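Superoxide dismutase (Porphyromonas gingivalis, PDB 1UES) catalyses the dismutation of superoxide radicals to oxygen and hydrogen peroxide at a manganese or iron ion, one bound in each subunit of a homodimer. Local coordinates at residues A[100-111]-A[125-136]. The protein carries 1 engineered substitution. Numbering follows the deposited sequence.
Sequences QFGSFEKFKEEF and WLASDANGKLSI
I136 meets three phenylalanine rings, F101, F107 and F111, with one methyl: its CD1 lies 3.7 Å from F101 CE1, 3.8 Å from F111 CD2 and 3.9 Å from F107 CE1. CG1 stands anti to the carbonyl carbon (chi1 -64°), which sends that branch toward helix 104-111, while CG2 also borders F111. L126 makes the second apolar contact; both its methyls touch F107, and CD1 is 3.7 Å from F107 CE1. L134, nearer the hairpin turn, brings its CB to 4.0 Å from F101 CE2.

The rings are ordered among themselves as well. F107 CD1 sits 3.6 Å above the centre of the F101 ring, covering one face. F111, thrown forward with CG anti to its backbone N (chi1 -154°), instead directs its edge at the strand: CE2 is 3.5 Å from the backbone N of L126, close to the ring plane. F156 of strand 151-157 packs edge-to-face against F111.

The clear side-chain hydrogen bonds and salt bridges between these residues lie within each segment. S103 N-caps helix 104-111, K106 N donating to its OG, and K106 NZ bridges E109 and E110 on the helix surface. In the hairpin, D129 OD1 accepts from N131 N, an Asx turn, and from K133 N, the two donors arriving on opposite faces of the carboxylate plane; this braces the type I turn D129–G132. The amide end of Q100 lies against G132 and L134.

Helix 104-111 and strand 134-136 run at 37°, their axes 10.3 Å apart at closest approach, a spacing filled by these side chains. The chemistry implies that the end of helix 91-101 and helix 104-116 are joined to strands 122-128 and 134-140 chiefly by aromatic–aliphatic packing, while W125 points away from the helix, its NE1 hydrogen-bonded to N73 OD1.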
# COMPACT_ATOMS: atom_id res chain seq x y z
N GLN A 100 21.48 -23.02 3.92
CA GLN A 100 21.67 -21.59 3.72
C GLN A 100 21.13 -20.65 4.80
O GLN A 100 21.60 -19.51 4.90
CB GLN A 100 21.13 -21.20 2.33
CG GLN A 100 21.68 -22.12 1.23
CD GLN A 100 21.25 -21.72 -0.18
OE1 GLN A 100 21.03 -22.58 -1.03
NE2 GLN A 100 21.13 -20.44 -0.42
N PHE A 101 20.17 -21.10 5.61
CA PHE A 101 19.62 -20.24 6.66
C PHE A 101 19.83 -20.86 8.04
O PHE A 101 19.54 -20.23 9.06
CB PHE A 101 18.12 -19.98 6.45
CG PHE A 101 17.82 -19.10 5.27
CD1 PHE A 101 17.87 -17.71 5.38
CD2 PHE A 101 17.48 -19.66 4.03
CE1 PHE A 101 17.60 -16.88 4.29
CE2 PHE A 101 17.20 -18.84 2.93
CZ PHE A 101 17.27 -17.45 3.06
N GLY A 102 20.32 -22.10 8.07
CA GLY A 102 20.55 -22.78 9.32
C GLY A 102 19.46 -23.79 9.63
O GLY A 102 19.74 -24.97 9.82
N SER A 103 18.22 -23.31 9.64
CA SER A 103 17.07 -24.15 9.94
C SER A 103 15.84 -23.52 9.32
O SER A 103 15.86 -22.36 8.92
CB SER A 103 16.85 -24.24 11.45
OG SER A 103 16.54 -22.97 12.02
N PHE A 104 14.76 -24.29 9.26
CA PHE A 104 13.53 -23.76 8.73
C PHE A 104 13.02 -22.64 9.66
O PHE A 104 12.55 -21.60 9.20
CB PHE A 104 12.49 -24.87 8.63
CG PHE A 104 11.17 -24.41 8.09
CD1 PHE A 104 11.10 -23.57 6.98
CD2 PHE A 104 9.99 -24.84 8.68
CE1 PHE A 104 9.86 -23.16 6.48
CE2 PHE A 104 8.75 -24.43 8.18
CZ PHE A 104 8.69 -23.60 7.08
N GLU A 105 13.12 -22.85 10.97
CA GLU A 105 12.65 -21.86 11.94
C GLU A 105 13.34 -20.52 11.79
O GLU A 105 12.69 -19.47 11.83
CB GLU A 105 12.83 -22.36 13.37
CG GLU A 105 11.82 -23.40 13.77
CD GLU A 105 10.39 -22.92 13.63
OE1 GLU A 105 10.05 -21.86 14.21
OE2 GLU A 105 9.58 -23.59 12.95
N LYS A 106 14.66 -20.56 11.64
CA LYS A 106 15.43 -19.35 11.47
C LYS A 106 15.03 -18.68 10.15
O LYS A 106 14.95 -17.46 10.07
CB LYS A 106 16.92 -19.67 11.44
CG LYS A 106 17.82 -18.46 11.60
CD LYS A 106 17.55 -17.76 12.94
CE LYS A 106 18.43 -16.54 13.14
NZ LYS A 106 18.83 -15.89 11.85
N PHE A 107 14.77 -19.48 9.12
CA PHE A 107 14.38 -18.92 7.84
C PHE A 107 13.06 -18.17 7.99
O PHE A 107 12.92 -17.04 7.51
CB PHE A 107 14.19 -20.02 6.80
CG PHE A 107 13.41 -19.56 5.59
CD1 PHE A 107 13.93 -18.59 4.74
CD2 PHE A 107 12.13 -20.07 5.33
CE1 PHE A 107 13.19 -18.12 3.65
CE2 PHE A 107 11.40 -19.60 4.25
CZ PHE A 107 11.94 -18.63 3.41
N LYS A 108 12.10 -18.79 8.68
CA LYS A 108 10.80 -18.14 8.84
C LYS A 108 10.98 -16.82 9.57
O LYS A 108 10.35 -15.82 9.21
CB LYS A 108 9.85 -19.03 9.63
CG LYS A 108 9.48 -20.31 8.90
CD LYS A 108 9.11 -21.37 9.92
CE LYS A 108 7.67 -21.27 10.31
NZ LYS A 108 7.37 -22.23 11.40
N GLU A 109 11.83 -16.82 10.58
CA GLU A 109 12.08 -15.60 11.32
C GLU A 109 12.58 -14.48 10.39
O GLU A 109 12.08 -13.37 10.44
CB GLU A 109 13.07 -15.87 12.47
CG GLU A 109 14.40 -15.12 12.35
CD GLU A 109 15.10 -14.86 13.70
OE1 GLU A 109 16.26 -14.40 13.67
OE2 GLU A 109 14.50 -15.12 14.77
N GLU A 110 13.56 -14.78 9.54
CA GLU A 110 14.11 -13.77 8.65
C GLU A 110 13.11 -13.33 7.59
O GLU A 110 13.04 -12.15 7.26
CB GLU A 110 15.38 -14.27 7.96
CG GLU A 110 16.45 -14.66 8.95
CD GLU A 110 17.69 -15.20 8.28
OE1 GLU A 110 18.05 -14.71 7.19
OE2 GLU A 110 18.32 -16.12 8.86
N PHE A 111 12.35 -14.29 7.08
CA PHE A 111 11.36 -13.99 6.05
C PHE A 111 10.27 -13.08 6.64
O PHE A 111 9.92 -12.03 6.06
CB PHE A 111 10.77 -15.31 5.53
CG PHE A 111 10.24 -15.23 4.11
CD1 PHE A 111 8.87 -15.24 3.88
CD2 PHE A 111 11.11 -15.15 3.03
CE1 PHE A 111 8.37 -15.18 2.56
CE2 PHE A 111 10.62 -15.09 1.70
CZ PHE A 111 9.24 -15.10 1.47
N TRP A 125 9.83 -12.03 -1.13
CA TRP A 125 10.04 -13.18 -2.00
C TRP A 125 11.20 -14.07 -1.58
O TRP A 125 12.23 -13.58 -1.11
CB TRP A 125 10.32 -12.66 -3.43
CG TRP A 125 9.12 -12.52 -4.31
CD1 TRP A 125 8.49 -11.36 -4.70
CD2 TRP A 125 8.40 -13.59 -4.92
NE1 TRP A 125 7.42 -11.66 -5.54
CE2 TRP A 125 7.34 -13.01 -5.68
CE3 TRP A 125 8.54 -14.98 -4.91
CZ2 TRP A 125 6.43 -13.79 -6.41
CZ3 TRP A 125 7.63 -15.76 -5.63
CH2 TRP A 125 6.59 -15.16 -6.38
N LEU A 126 11.02 -15.38 -1.73
CA LEU A 126 12.10 -16.32 -1.51
C LEU A 126 12.42 -16.62 -2.98
O LEU A 126 11.52 -16.95 -3.76
CB LEU A 126 11.64 -17.59 -0.81
CG LEU A 126 12.72 -18.68 -0.82
CD1 LEU A 126 13.95 -18.23 -0.01
CD2 LEU A 126 12.15 -19.95 -0.27
N ALA A 127 13.67 -16.42 -3.38
CA ALA A 127 14.05 -16.65 -4.77
C ALA A 127 15.34 -17.47 -4.86
O ALA A 127 16.08 -17.58 -3.89
CB ALA A 127 14.23 -15.30 -5.48
N SER A 128 15.59 -18.09 -6.01
CA SER A 128 16.82 -18.85 -6.19
C SER A 128 17.51 -18.42 -7.49
O SER A 128 16.85 -17.89 -8.40
CB SER A 128 16.54 -20.36 -6.24
OG SER A 128 15.69 -20.71 -7.32
N ASP A 129 18.82 -18.60 -7.57
CA ASP A 129 19.52 -18.29 -8.81
C ASP A 129 19.67 -19.62 -9.54
O ASP A 129 19.11 -20.63 -9.10
CB ASP A 129 20.88 -17.57 -8.57
CG ASP A 129 21.94 -18.45 -7.88
OD1 ASP A 129 21.73 -19.67 -7.74
OD2 ASP A 129 23.00 -17.90 -7.48
N ALA A 130 20.39 -19.64 -10.65
CA ALA A 130 20.54 -20.89 -11.42
C ALA A 130 21.32 -21.97 -10.68
O ALA A 130 21.28 -23.14 -11.07
CB ALA A 130 21.20 -20.59 -12.78
N ASN A 131 22.04 -21.60 -9.63
CA ASN A 131 22.81 -22.59 -8.88
C ASN A 131 22.11 -23.04 -7.60
O ASN A 131 22.70 -23.76 -6.79
CB ASN A 131 24.20 -22.06 -8.52
CG ASN A 131 24.89 -21.42 -9.70
OD1 ASN A 131 25.27 -20.24 -9.66
ND2 ASN A 131 25.07 -22.19 -10.78
N GLY A 132 20.87 -22.61 -7.41
CA GLY A 132 20.12 -22.98 -6.23
C GLY A 132 20.36 -22.09 -5.02
O GLY A 132 19.84 -22.37 -3.95
N LYS A 133 21.14 -21.03 -5.17
CA LYS A 133 21.39 -20.15 -4.03
C LYS A 133 20.11 -19.39 -3.75
O LYS A 133 19.50 -18.84 -4.68
CB LYS A 133 22.52 -19.17 -4.32
CG LYS A 133 22.92 -18.37 -3.07
CD LYS A 133 23.48 -17.01 -3.41
CE LYS A 133 24.63 -16.64 -2.47
NZ LYS A 133 25.12 -17.84 -1.75
N LEU A 134 19.71 -19.37 -2.48
CA LEU A 134 18.48 -18.72 -2.07
C LEU A 134 18.72 -17.33 -1.54
O LEU A 134 19.76 -17.04 -0.95
CB LEU A 134 17.80 -19.54 -0.96
CG LEU A 134 17.48 -21.01 -1.24
CD1 LEU A 134 17.08 -21.72 0.07
CD2 LEU A 134 16.34 -21.10 -2.28
N SER A 135 17.73 -16.47 -1.74
CA SER A 135 17.79 -15.11 -1.25
C SER A 135 16.41 -14.66 -0.86
O SER A 135 15.42 -15.15 -1.40
CB SER A 135 18.34 -14.15 -2.31
OG SER A 135 17.52 -14.13 -3.48
N ILE A 136 16.35 -13.74 0.09
CA ILE A 136 15.06 -13.17 0.47
C ILE A 136 15.10 -11.81 -0.19
O ILE A 136 16.02 -11.02 0.03
CB ILE A 136 14.94 -13.04 1.99
CG1 ILE A 136 14.97 -14.44 2.61
CG2 ILE A 136 13.68 -12.24 2.34
CD1 ILE A 136 14.71 -14.50 4.08